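PDB 5L92: cytochrome P450 from Bacillus megaterium, which binds heme and the steroid corticosterone and oxidises steroids, probably by the monooxygenase chemistry of its family. Local coordinates for residues 265-268 with 273-276; 45-50 with 303-308; 219-222 with 226-229; 383-388 with 395-400; 325-330 with 338-343. All blocks are in the same frame, centred on the assembly; numbering follows the deposited sequence.

How the contacts relate
Contacts 1 and 5 both involve helix 275-285, the K helix of the P450 fold: 273-276 leads into its start, while the 325-330 and 338-343 loops lie against E280, E281 and R284 further along; the nearest atoms of the two contacts are about 7 Å apart. Contact 4 is about 8 Å from contact 1 between nearest atoms, as contact 2 is from contact 5. Contact 3 stands apart, its centre about 45 Å from that of contact 1, across the molecule. The side chain of H342 comes within about 8 Å of the heme, that of I387 within about 10 Å of corticosterone, and that of L307 within about 8 Å of the heme-binding R294.

Contact 1: residues 265-268 with 273-276; sequences FERL and ELLP
L268 and L274 supply much of the apolar part of this helix-to-helix turn, and L275 completes it. One methyl of L268, CD1, rests against the peptide that joins L274 to L275, 3.5 Å from L275 N and 3.7 Å from L274 C, and also reaches L274 CB at 4.0 Å. Its other methyl, CD2, turns to L275 CD1 at 4.1 Å. Both L268 and L275 hold CG anti to the backbone N (chi1 -174° in L268), and their branched ends meet at a slant. Leucine suits these places because a forked tip can cover a peptide with one methyl and a side chain with the other.

A second kind of contact joins a charged group to a methyl. L274 CD1 sits over one face of the R267 guanidinium, displaced toward its rim and 3.7 Å from R267 NH2. The face of an arginine accepts carbon readily while its N-H bonds point outward in the plane; here NE forms a salt bridge with E271 and NH1 another with D336.

In the P450 fold the contact closes the short link between helix 262-270 and helix 275-285, the J and K helices. L268 packs on L258 of helix 247-260 and I370 of helix 355-372, L275 on A367 of the latter, and I335 of a loop touches R267, L268 and L274.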
# COMPACT_ATOMS: atom_id res chain seq x y z
N PHE A 265 -14.16 -0.40 19.23
CA PHE A 265 -13.25 0.48 19.93
C PHE A 265 -13.32 0.27 21.45
O PHE A 265 -12.29 0.20 22.12
CB PHE A 265 -13.59 1.92 19.54
CG PHE A 265 -12.64 2.96 20.08
CD1 PHE A 265 -11.29 2.79 20.00
CD2 PHE A 265 -13.11 4.13 20.63
CE1 PHE A 265 -10.42 3.76 20.48
CE2 PHE A 265 -12.24 5.10 21.09
CZ PHE A 265 -10.90 4.90 21.03
N GLU A 266 -14.53 0.14 22.01
CA GLU A 266 -14.60 -0.05 23.46
C GLU A 266 -13.97 -1.37 23.86
O GLU A 266 -13.36 -1.48 24.92
CB GLU A 266 -16.05 0.01 23.98
CG GLU A 266 -16.72 1.36 23.83
CD GLU A 266 -15.86 2.50 24.30
OE1 GLU A 266 -15.55 2.56 25.50
OE2 GLU A 266 -15.48 3.35 23.47
N ARG A 267 -14.08 -2.38 23.01
CA ARG A 267 -13.54 -3.66 23.38
C ARG A 267 -12.02 -3.65 23.29
O ARG A 267 -11.32 -4.13 24.18
CB ARG A 267 -14.15 -4.74 22.50
CG ARG A 267 -13.60 -6.09 22.89
CD ARG A 267 -14.27 -7.24 22.21
NE ARG A 267 -13.56 -8.45 22.58
CZ ARG A 267 -13.51 -9.56 21.85
NH1 ARG A 267 -14.15 -9.63 20.68
NH2 ARG A 267 -12.80 -10.59 22.30
N LEU A 268 -11.49 -3.06 22.22
CA LEU A 268 -10.05 -2.93 22.07
C LEU A 268 -9.42 -2.25 23.28
O LEU A 268 -8.36 -2.67 23.75
CB LEU A 268 -9.75 -2.14 20.79
CG LEU A 268 -8.28 -2.03 20.41
CD1 LEU A 268 -7.66 -3.40 20.23
CD2 LEU A 268 -8.18 -1.22 19.10
N GLU A 273 -4.40 -6.49 24.10
CA GLU A 273 -3.75 -7.53 23.31
C GLU A 273 -4.46 -7.80 21.98
O GLU A 273 -3.88 -8.49 21.12
CB GLU A 273 -3.65 -8.82 24.14
CG GLU A 273 -4.95 -9.62 24.32
CD GLU A 273 -5.90 -9.08 25.41
OE1 GLU A 273 -5.64 -8.04 26.06
OE2 GLU A 273 -6.96 -9.74 25.59
N LEU A 274 -5.68 -7.31 21.76
CA LEU A 274 -6.33 -7.52 20.47
C LEU A 274 -5.88 -6.55 19.38
O LEU A 274 -6.38 -6.67 18.25
CB LEU A 274 -7.85 -7.41 20.60
CG LEU A 274 -8.55 -8.54 21.39
CD1 LEU A 274 -10.04 -8.34 21.35
CD2 LEU A 274 -8.22 -9.92 20.88
N LEU A 275 -4.97 -5.60 19.67
CA LEU A 275 -4.60 -4.60 18.67
C LEU A 275 -4.04 -5.25 17.41
O LEU A 275 -4.58 -4.98 16.33
CB LEU A 275 -3.65 -3.55 19.26
CG LEU A 275 -3.23 -2.45 18.25
CD1 LEU A 275 -4.41 -1.78 17.54
CD2 LEU A 275 -2.40 -1.39 18.91
N PRO A 276 -3.05 -6.17 17.48
CA PRO A 276 -2.59 -6.84 16.24
C PRO A 276 -3.69 -7.52 15.44
O PRO A 276 -3.73 -7.36 14.22
CB PRO A 276 -1.55 -7.87 16.74
CG PRO A 276 -1.07 -7.34 18.04
CD PRO A 276 -2.23 -6.56 18.65

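Contact 2: residues 45-50 with 303-308; sequences QVWDVF and AGKKLK
W47 NE1 and the backbone N of K308 share one acceptor, OE1 of E311, so a single carboxylate oxygen bonds to groups from both segments and ties the indole to the end of the strand it packs against. The two segments belong to different sheets of the P450 β domain: strand 46-49 runs beside 312-315 in the five-stranded sheet, whereas 305-307 pairs with 300-302 in a small hairpin. Their short axes are 10.0 Å apart, with N-to-C directions at 134°, and side chains rather than backbone bonds bridge the gap.

W47 makes every contact across it. Its CG is anti to the carbonyl carbon and the ring stands almost square to the CA-CB-CG plane (chi2 93°), which offers a broad face to L307. The six-membered ring continues to the other strand residues: CZ3 meets K305 CB at 3.8 Å, and CZ2 lies 3.7 Å from K306 O. A tryptophan fits because it is long enough to span the two sheets, carries one N-H to anchor it, and presents carbon elsewhere. W40 of strand 38-41 meets the indole edge-to-face.

K305 crosses the ring at a slant, its CB, CG and CD all nearest CZ3, bends at chi2 and chi4, and sends NZ to a hydrogen bond with V38 O, which lets one residue serve an apolar and a polar role. L307 makes a CH-π contact: its CG stands 3.5 Å from the centroid of the five-membered ring of W47, only 5° off the normal.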
# COMPACT_ATOMS: atom_id res chain seq x y z
N GLN A 45 -11.72 -2.58 -20.27
CA GLN A 45 -10.81 -3.42 -21.07
C GLN A 45 -9.96 -4.34 -20.17
O GLN A 45 -8.75 -4.48 -20.36
CB GLN A 45 -9.92 -2.53 -21.95
CG GLN A 45 -10.66 -1.69 -22.96
CD GLN A 45 -11.01 -2.49 -24.19
OE1 GLN A 45 -10.14 -2.86 -24.95
NE2 GLN A 45 -12.30 -2.80 -24.37
N VAL A 46 -10.60 -4.96 -19.18
CA VAL A 46 -9.91 -5.86 -18.26
C VAL A 46 -10.84 -7.01 -17.89
O VAL A 46 -12.07 -6.88 -17.95
CB VAL A 46 -9.41 -5.14 -16.96
CG1 VAL A 46 -8.40 -4.04 -17.27
CG2 VAL A 46 -10.58 -4.57 -16.17
N TRP A 47 -10.25 -8.12 -17.48
CA TRP A 47 -10.94 -9.17 -16.75
C TRP A 47 -10.87 -8.86 -15.26
O TRP A 47 -9.79 -8.92 -14.67
CB TRP A 47 -10.30 -10.54 -16.97
CG TRP A 47 -10.42 -11.07 -18.29
CD1 TRP A 47 -9.54 -10.95 -19.30
CD2 TRP A 47 -11.50 -11.85 -18.78
NE1 TRP A 47 -9.98 -11.63 -20.40
CE2 TRP A 47 -11.20 -12.18 -20.11
CE3 TRP A 47 -12.70 -12.32 -18.22
CZ2 TRP A 47 -12.04 -12.95 -20.91
CZ3 TRP A 47 -13.54 -13.09 -19.02
CH2 TRP A 47 -13.21 -13.40 -20.35
N ASP A 48 -12.01 -8.56 -14.66
CA ASP A 48 -12.15 -8.46 -13.22
C ASP A 48 -12.26 -9.85 -12.59
O ASP A 48 -12.89 -10.75 -13.15
CB ASP A 48 -13.38 -7.65 -12.88
CG ASP A 48 -13.23 -6.20 -13.24
OD1 ASP A 48 -12.14 -5.62 -13.09
OD2 ASP A 48 -14.24 -5.62 -13.68
N VAL A 49 -11.60 -10.03 -11.44
CA VAL A 49 -11.64 -11.29 -10.68
C VAL A 49 -12.01 -10.96 -9.23
O VAL A 49 -11.23 -10.32 -8.50
CB VAL A 49 -10.30 -12.02 -10.76
CG1 VAL A 49 -10.29 -13.27 -9.91
CG2 VAL A 49 -9.98 -12.35 -12.23
N PHE A 50 -13.17 -11.44 -8.79
CA PHE A 50 -13.75 -10.98 -7.53
C PHE A 50 -13.78 -12.02 -6.42
O PHE A 50 -13.97 -11.65 -5.26
CB PHE A 50 -15.19 -10.49 -7.75
CG PHE A 50 -15.30 -9.25 -8.60
CD1 PHE A 50 -15.09 -8.00 -8.07
CD2 PHE A 50 -15.67 -9.33 -9.93
CE1 PHE A 50 -15.20 -6.84 -8.86
CE2 PHE A 50 -15.80 -8.19 -10.71
CZ PHE A 50 -15.55 -6.94 -10.17
N ALA A 303 -11.88 -19.99 -13.83
CA ALA A 303 -13.30 -20.16 -13.49
C ALA A 303 -14.18 -20.29 -14.74
O ALA A 303 -15.27 -19.70 -14.85
CB ALA A 303 -13.78 -19.00 -12.61
N GLY A 304 -13.71 -21.07 -15.71
CA GLY A 304 -14.53 -21.36 -16.88
C GLY A 304 -14.56 -20.28 -17.94
O GLY A 304 -15.26 -20.45 -18.95
N LYS A 305 -13.83 -19.19 -17.75
CA LYS A 305 -13.69 -18.13 -18.73
C LYS A 305 -12.35 -18.27 -19.44
O LYS A 305 -11.38 -18.74 -18.86
CB LYS A 305 -13.80 -16.77 -18.05
CG LYS A 305 -15.18 -16.47 -17.47
CD LYS A 305 -16.17 -16.11 -18.59
CE LYS A 305 -17.58 -15.90 -18.03
NZ LYS A 305 -17.75 -14.51 -17.54
N LYS A 306 -12.30 -17.84 -20.68
CA LYS A 306 -11.14 -18.09 -21.53
C LYS A 306 -10.39 -16.78 -21.74
O LYS A 306 -10.74 -15.98 -22.60
CB LYS A 306 -11.59 -18.72 -22.85
CG LYS A 306 -12.25 -20.08 -22.63
CD LYS A 306 -12.86 -20.61 -23.91
CE LYS A 306 -11.77 -21.11 -24.85
NZ LYS A 306 -12.24 -21.25 -26.27
N LEU A 307 -9.34 -16.58 -20.95
CA LEU A 307 -8.55 -15.37 -21.04
C LEU A 307 -7.52 -15.56 -22.14
O LEU A 307 -6.99 -16.66 -22.31
CB LEU A 307 -7.91 -15.08 -19.68
CG LEU A 307 -8.85 -14.56 -18.57
CD1 LEU A 307 -10.03 -15.44 -18.26
CD2 LEU A 307 -8.11 -14.38 -17.30
N LYS A 308 -7.27 -14.52 -22.92
CA LYS A 308 -6.37 -14.60 -24.06
C LYS A 308 -5.05 -13.91 -23.75
O LYS A 308 -5.01 -12.89 -23.04
CB LYS A 308 -6.96 -13.95 -25.32
CG LYS A 308 -8.33 -14.42 -25.67
CD LYS A 308 -8.36 -15.92 -25.90
CE LYS A 308 -9.68 -16.33 -26.49
NZ LYS A 308 -9.83 -15.67 -27.82

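Contact 3: residues 219-222 with 226-229; sequences QAKE and QLTD
With CG anti to the backbone N (chi1 -164°) and the chain extended as far as CE, K221 reaches from the last turn of its helix to the 226-229 segment. L227 answers with chi1 60°, CG held between its own backbone N and carbonyl carbon, and its methyl CD1 thereby comes to the lysine shaft.

The aliphatic part of K221 therefore does most of the touching. Its CD lies 3.5 Å from L227 CD1, and the same atom is 3.2 Å from L227 O. The two side chains slant across each other, and L227 also packs on L98.

Toward the tip, D229 OD1 lies beside CD and CE of K221 as well as NZ, the chain turning at chi4. K221 NZ to D229 OD1 is a long salt bridge of 3.7 Å, so its hold is modest; the stronger partner of that carboxylate is R206, which shares OD1. Two cations thus gather on one aspartate, whose negative charge would offset the closeness of lysine and arginine. Lysine suits the site by pairing an apolar shaft with a charged end. Cut back to an alanine, the residue would lose the shaft from CG outward, which would probably leave L227 CD1 without its cover and D229 without its second, weaker cation.

T228 is the N-cap of helix 229-245, its OG1 bonding to the backbone N of E231. The contact thus marks the turn between the H helix and the long distal helix of the P450 fold.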
# COMPACT_ATOMS: atom_id res chain seq x y z
N GLN A 219 27.25 -1.35 -2.35
CA GLN A 219 28.25 -2.29 -1.88
C GLN A 219 28.08 -3.66 -2.55
O GLN A 219 29.06 -4.24 -3.04
CB GLN A 219 28.17 -2.41 -0.35
CG GLN A 219 29.37 -3.12 0.32
CD GLN A 219 30.71 -2.60 -0.19
OE1 GLN A 219 31.35 -3.21 -1.06
NE2 GLN A 219 31.14 -1.44 0.32
N ALA A 220 26.86 -4.18 -2.61
CA ALA A 220 26.65 -5.45 -3.31
C ALA A 220 27.01 -5.35 -4.79
O ALA A 220 27.44 -6.33 -5.39
CB ALA A 220 25.21 -5.92 -3.17
N LYS A 221 26.82 -4.18 -5.40
CA LYS A 221 27.19 -4.03 -6.80
C LYS A 221 28.70 -4.05 -6.98
O LYS A 221 29.21 -4.75 -7.87
CB LYS A 221 26.60 -2.74 -7.37
CG LYS A 221 26.60 -2.71 -8.91
CD LYS A 221 25.92 -1.46 -9.50
CE LYS A 221 26.34 -1.23 -10.97
NZ LYS A 221 27.51 -0.31 -11.09
N GLU A 222 29.44 -3.29 -6.17
CA GLU A 222 30.90 -3.27 -6.27
C GLU A 222 31.47 -4.68 -6.14
O GLU A 222 32.40 -5.05 -6.86
CB GLU A 222 31.48 -2.34 -5.20
CG GLU A 222 33.03 -2.13 -5.22
CD GLU A 222 33.50 -1.13 -4.14
OE1 GLU A 222 32.67 -0.72 -3.29
OE2 GLU A 222 34.71 -0.75 -4.12
N GLN A 226 24.77 -8.87 -9.65
CA GLN A 226 24.24 -8.56 -10.98
C GLN A 226 23.11 -7.54 -10.88
O GLN A 226 21.93 -7.86 -10.99
CB GLN A 226 23.74 -9.85 -11.62
CG GLN A 226 23.21 -9.75 -13.03
CD GLN A 226 22.86 -11.14 -13.58
OE1 GLN A 226 23.43 -12.14 -13.14
NE2 GLN A 226 21.91 -11.20 -14.50
N LEU A 227 23.48 -6.26 -10.69
CA LEU A 227 22.46 -5.22 -10.71
C LEU A 227 23.01 -3.92 -11.30
O LEU A 227 24.18 -3.58 -11.13
CB LEU A 227 21.89 -4.99 -9.30
CG LEU A 227 22.83 -4.55 -8.19
CD1 LEU A 227 23.06 -3.09 -8.25
CD2 LEU A 227 22.24 -4.86 -6.85
N THR A 228 22.13 -3.20 -11.99
CA THR A 228 22.46 -1.92 -12.60
C THR A 228 22.10 -0.77 -11.67
O THR A 228 21.28 -0.90 -10.75
CB THR A 228 21.73 -1.73 -13.93
OG1 THR A 228 20.30 -1.55 -13.69
CG2 THR A 228 21.97 -2.93 -14.87
N ASP A 229 22.70 0.38 -11.94
CA ASP A 229 22.33 1.57 -11.20
C ASP A 229 20.86 1.91 -11.40
O ASP A 229 20.21 2.36 -10.46
CB ASP A 229 23.19 2.75 -11.60
CG ASP A 229 24.56 2.69 -10.98
OD1 ASP A 229 24.78 1.89 -10.05
OD2 ASP A 229 25.44 3.46 -11.41

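Contact 4: residues 383-388 with 395-400; sequences ELKPIE and LKELLI
K385 can be followed outward along E397 and its neighbour. Its CB is 4.4 Å from K396 CB; the extended chain then brings CD to 3.8 Å from E397 CG and CE to 3.7 Å from E397 CD. At the tip NZ forms a salt bridge with E397 OE1 at 3.3 Å. E397 meets it with CG between its backbone N and carbonyl carbon (chi1 63°), and its other oxygen, OE2, accepts from a water that takes N-H groups from E383 and L399. A glutamine in its place would probably leave the K385 ammonium without its opposite charge.

The backbones join once directly, K396 N to K385 O at 2.8 Å and nearly straight (170°). A second water takes K385 N and donates to E383 O and E397 O.

L384 CD1 and L395 CD2 form an apolar pair at 3.7 Å; separately, I387 CG1 lies on the K396 shaft. These are the two arms of the C-terminal β region of P450s, whose connecting loop carries F391 to the corticosterone pocket. One bridge and its backbone bond join the arms, waters fill in where direct bonds are lacking, a salt bridge adds charge, and L384, I387 and L395 pack on helix 247-260.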
# COMPACT_ATOMS: atom_id res chain seq x y z
N GLU A 383 -15.01 15.38 7.40
CA GLU A 383 -15.62 15.16 6.11
C GLU A 383 -14.94 13.98 5.48
O GLU A 383 -13.77 13.88 5.57
CB GLU A 383 -15.46 16.35 5.19
CG GLU A 383 -16.50 17.43 5.24
CD GLU A 383 -16.01 18.73 4.63
OE1 GLU A 383 -15.61 18.72 3.47
OE2 GLU A 383 -16.00 19.76 5.32
N LEU A 384 -15.69 13.10 4.84
CA LEU A 384 -15.17 11.92 4.15
C LEU A 384 -14.54 12.36 2.82
O LEU A 384 -15.23 12.88 1.93
CB LEU A 384 -16.29 10.91 3.94
CG LEU A 384 -15.87 9.58 3.34
CD1 LEU A 384 -15.14 8.75 4.37
CD2 LEU A 384 -17.05 8.83 2.74
N LYS A 385 -13.23 12.17 2.68
CA LYS A 385 -12.51 12.58 1.47
C LYS A 385 -11.63 11.45 0.98
O LYS A 385 -10.42 11.44 1.22
CB LYS A 385 -11.69 13.85 1.71
CG LYS A 385 -12.51 14.99 2.28
CD LYS A 385 -11.70 16.26 2.25
CE LYS A 385 -12.38 17.38 2.97
NZ LYS A 385 -11.41 18.46 3.27
N PRO A 386 -12.20 10.50 0.22
CA PRO A 386 -11.41 9.37 -0.27
C PRO A 386 -10.34 9.81 -1.26
O PRO A 386 -10.56 10.68 -2.10
CB PRO A 386 -12.44 8.48 -0.96
CG PRO A 386 -13.78 9.05 -0.61
CD PRO A 386 -13.57 10.48 -0.31
N ILE A 387 -9.19 9.15 -1.19
CA ILE A 387 -8.15 9.40 -2.18
C ILE A 387 -8.67 9.03 -3.57
O ILE A 387 -9.35 8.01 -3.75
CB ILE A 387 -6.89 8.60 -1.82
CG1 ILE A 387 -6.32 9.07 -0.46
CG2 ILE A 387 -5.83 8.78 -2.95
CD1 ILE A 387 -5.51 8.00 0.33
N GLU A 388 -8.36 9.87 -4.55
CA GLU A 388 -8.76 9.65 -5.94
C GLU A 388 -7.70 8.76 -6.58
O GLU A 388 -6.74 9.23 -7.18
CB GLU A 388 -8.93 10.99 -6.66
CG GLU A 388 -9.66 10.89 -7.98
CD GLU A 388 -10.29 12.21 -8.40
OE1 GLU A 388 -9.54 13.11 -8.86
OE2 GLU A 388 -11.53 12.34 -8.26
N LEU A 395 -8.18 7.63 2.94
CA LEU A 395 -8.70 8.98 3.08
C LEU A 395 -7.57 10.00 2.99
O LEU A 395 -6.46 9.76 3.45
CB LEU A 395 -9.43 9.12 4.40
CG LEU A 395 -10.54 8.10 4.57
CD1 LEU A 395 -11.13 8.27 5.95
CD2 LEU A 395 -11.63 8.25 3.49
N LYS A 396 -7.90 11.16 2.45
CA LYS A 396 -6.94 12.25 2.34
C LYS A 396 -6.77 13.02 3.65
O LYS A 396 -5.71 13.64 3.87
CB LYS A 396 -7.38 13.20 1.25
CG LYS A 396 -7.56 12.50 -0.14
CD LYS A 396 -8.33 13.35 -1.14
CE LYS A 396 -7.70 14.71 -1.32
NZ LYS A 396 -6.22 14.63 -1.54
N GLU A 397 -7.80 13.02 4.49
CA GLU A 397 -7.75 13.65 5.81
C GLU A 397 -8.67 12.87 6.73
O GLU A 397 -9.54 12.12 6.28
CB GLU A 397 -8.12 15.15 5.74
CG GLU A 397 -9.55 15.48 5.28
CD GLU A 397 -10.07 16.84 5.86
OE1 GLU A 397 -9.35 17.86 5.72
OE2 GLU A 397 -11.17 16.86 6.47
N LEU A 398 -8.47 13.01 8.04
CA LEU A 398 -9.32 12.32 9.00
C LEU A 398 -9.30 13.13 10.30
O LEU A 398 -8.46 12.91 11.18
CB LEU A 398 -8.85 10.88 9.19
CG LEU A 398 -9.58 9.98 10.19
CD1 LEU A 398 -11.03 9.98 9.99
CD2 LEU A 398 -9.10 8.57 10.06
N LEU A 399 -10.23 14.08 10.40
CA LEU A 399 -10.22 15.01 11.53
C LEU A 399 -10.87 14.37 12.73
O LEU A 399 -12.03 13.94 12.68
CB LEU A 399 -10.93 16.32 11.17
CG LEU A 399 -10.31 17.02 9.96
CD1 LEU A 399 -10.99 18.36 9.67
CD2 LEU A 399 -8.81 17.19 10.13
N ILE A 400 -10.11 14.32 13.83
CA ILE A 400 -10.51 13.70 15.08
C ILE A 400 -10.43 14.73 16.20
O ILE A 400 -9.50 15.55 16.24
CB ILE A 400 -9.63 12.47 15.37
CG1 ILE A 400 -9.88 11.36 14.34
CG2 ILE A 400 -9.79 12.00 16.77
CD1 ILE A 400 -11.22 10.75 14.35
O HOH W 1 -12.07 11.63 5.21
O HOH W 2 -11.98 14.58 7.94

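Contact 5: residues 325-330 with 338-343; sequences EYFEDP and KPNVHM
The phenyl ring of F327 and the carboxamide of N340 stand almost perpendicular, their planes 88° apart, with F327 CE1 3.6 Å from N340 OD1. The oxygen approaches obliquely, neither squarely over the ring nor in its plane. V341 O is likewise oblique to the ring, 3.8 Å from F327 CZ, while H342 CA lies at the edge, near the ring plane and 4.1 Å from the same carbon. The H342 imidazole has the CG of N340 at its own edge, in plane.

F327 reaches this spot with CG anti to its carbonyl carbon (chi1 -61°), which carries the ring tip to the 340-342 backbone. Phenylalanine fits because its weakly polar C-H groups can pack near carbonyl oxygens without needing a bond. That matters for N340 OD1, which is buried here and has no hydrogen-bonding partner in the model; the aromatic C-H is probably a mild compensation. V341 O, by contrast, is bonded to Y52 OH.

Both segments belong to the meander that leads to the heme-binding loop of P450s. N340 packs on E281 and R284 of helix 275-285, the ExxR pair of the K helix, and F327 touches R284 and R337, which by its place in the sequence is probably the third member of the E-R-R triad. The backbone at V341 folds as an inverse gamma turn, with a weak hydrogen bond of 3.0 Å from H342 N to N340 O. Just past the turn the histidine is fixed at both nitrogens, ND1 by the backbone N of A344 and NE2 by E280 OE1.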
# COMPACT_ATOMS: atom_id res chain seq x y z
N GLU A 325 -17.28 -17.79 1.52
CA GLU A 325 -16.65 -19.10 1.59
C GLU A 325 -15.38 -19.09 2.44
O GLU A 325 -14.96 -20.13 2.92
CB GLU A 325 -16.34 -19.61 0.17
CG GLU A 325 -17.59 -19.84 -0.74
CD GLU A 325 -18.33 -21.16 -0.50
OE1 GLU A 325 -17.69 -22.23 -0.38
OE2 GLU A 325 -19.58 -21.13 -0.46
N TYR A 326 -14.75 -17.94 2.64
CA TYR A 326 -13.50 -17.93 3.41
C TYR A 326 -13.60 -17.05 4.63
O TYR A 326 -12.67 -17.05 5.44
CB TYR A 326 -12.30 -17.47 2.54
CG TYR A 326 -11.91 -18.44 1.44
CD1 TYR A 326 -12.71 -18.57 0.32
CD2 TYR A 326 -10.75 -19.23 1.52
CE1 TYR A 326 -12.38 -19.46 -0.71
CE2 TYR A 326 -10.41 -20.11 0.48
CZ TYR A 326 -11.24 -20.22 -0.61
OH TYR A 326 -10.95 -21.09 -1.65
N PHE A 327 -14.67 -16.28 4.79
CA PHE A 327 -14.73 -15.34 5.90
C PHE A 327 -16.17 -15.36 6.39
O PHE A 327 -17.04 -14.76 5.76
CB PHE A 327 -14.30 -13.94 5.50
CG PHE A 327 -12.86 -13.85 5.00
CD1 PHE A 327 -11.81 -13.65 5.89
CD2 PHE A 327 -12.58 -13.91 3.65
CE1 PHE A 327 -10.50 -13.55 5.42
CE2 PHE A 327 -11.26 -13.80 3.19
CZ PHE A 327 -10.24 -13.63 4.07
N GLU A 328 -16.43 -16.06 7.48
CA GLU A 328 -17.78 -16.09 8.04
C GLU A 328 -18.24 -14.68 8.45
O GLU A 328 -17.48 -13.91 9.02
CB GLU A 328 -17.84 -17.05 9.23
CG GLU A 328 -19.23 -17.14 9.84
CD GLU A 328 -19.45 -18.43 10.61
OE1 GLU A 328 -18.50 -18.89 11.30
OE2 GLU A 328 -20.57 -18.99 10.53
N ASP A 329 -19.47 -14.33 8.08
CA ASP A 329 -20.07 -13.01 8.33
C ASP A 329 -19.17 -11.92 7.76
O ASP A 329 -18.73 -11.00 8.47
CB ASP A 329 -20.30 -12.77 9.81
CG ASP A 329 -21.21 -13.80 10.41
OD1 ASP A 329 -22.37 -13.88 9.94
OD2 ASP A 329 -20.77 -14.53 11.32
N PRO A 330 -18.81 -12.07 6.51
CA PRO A 330 -17.85 -11.23 5.84
C PRO A 330 -18.02 -9.75 5.90
O PRO A 330 -17.04 -9.07 5.91
CB PRO A 330 -17.94 -11.71 4.40
CG PRO A 330 -19.22 -12.37 4.29
CD PRO A 330 -19.52 -12.95 5.59
N LYS A 338 -10.94 -14.67 13.47
CA LYS A 338 -10.10 -15.86 13.33
C LYS A 338 -10.91 -16.93 12.62
O LYS A 338 -12.05 -17.21 12.99
CB LYS A 338 -9.61 -16.43 14.67
CG LYS A 338 -8.46 -15.68 15.29
CD LYS A 338 -7.93 -16.37 16.58
CE LYS A 338 -7.31 -17.76 16.30
NZ LYS A 338 -6.42 -18.25 17.40
N PRO A 339 -10.35 -17.52 11.55
CA PRO A 339 -9.08 -17.18 10.91
C PRO A 339 -9.20 -15.87 10.11
O PRO A 339 -10.27 -15.31 10.03
CB PRO A 339 -8.84 -18.38 9.98
CG PRO A 339 -10.23 -18.77 9.57
CD PRO A 339 -11.10 -18.53 10.79
N ASN A 340 -8.10 -15.38 9.55
CA ASN A 340 -8.16 -14.17 8.74
C ASN A 340 -7.02 -14.27 7.72
O ASN A 340 -5.95 -13.65 7.85
CB ASN A 340 -8.06 -12.92 9.61
CG ASN A 340 -8.24 -11.61 8.81
OD1 ASN A 340 -8.39 -11.60 7.59
ND2 ASN A 340 -8.22 -10.50 9.52
N VAL A 341 -7.24 -15.06 6.69
CA VAL A 341 -6.18 -15.35 5.74
C VAL A 341 -6.36 -14.39 4.58
O VAL A 341 -6.67 -14.78 3.47
CB VAL A 341 -6.18 -16.82 5.29
CG1 VAL A 341 -4.92 -17.07 4.42
CG2 VAL A 341 -6.12 -17.78 6.54
N HIS A 342 -6.18 -13.11 4.87
CA HIS A 342 -6.40 -12.13 3.84
C HIS A 342 -5.16 -12.03 2.95
O HIS A 342 -4.10 -12.60 3.23
CB HIS A 342 -6.72 -10.80 4.48
CG HIS A 342 -5.59 -10.29 5.29
ND1 HIS A 342 -4.45 -9.75 4.72
CD2 HIS A 342 -5.35 -10.36 6.62
CE1 HIS A 342 -3.60 -9.44 5.67
NE2 HIS A 342 -4.12 -9.79 6.83
N MET A 343 -5.32 -11.33 1.84
CA MET A 343 -4.27 -11.14 0.85
C MET A 343 -3.95 -9.65 0.69
O MET A 343 -3.64 -9.21 -0.41
CB MET A 343 -4.71 -11.76 -0.49
CG MET A 343 -4.74 -13.29 -0.42
SD MET A 343 -5.14 -14.20 -1.92
CE MET A 343 -6.93 -13.97 -1.96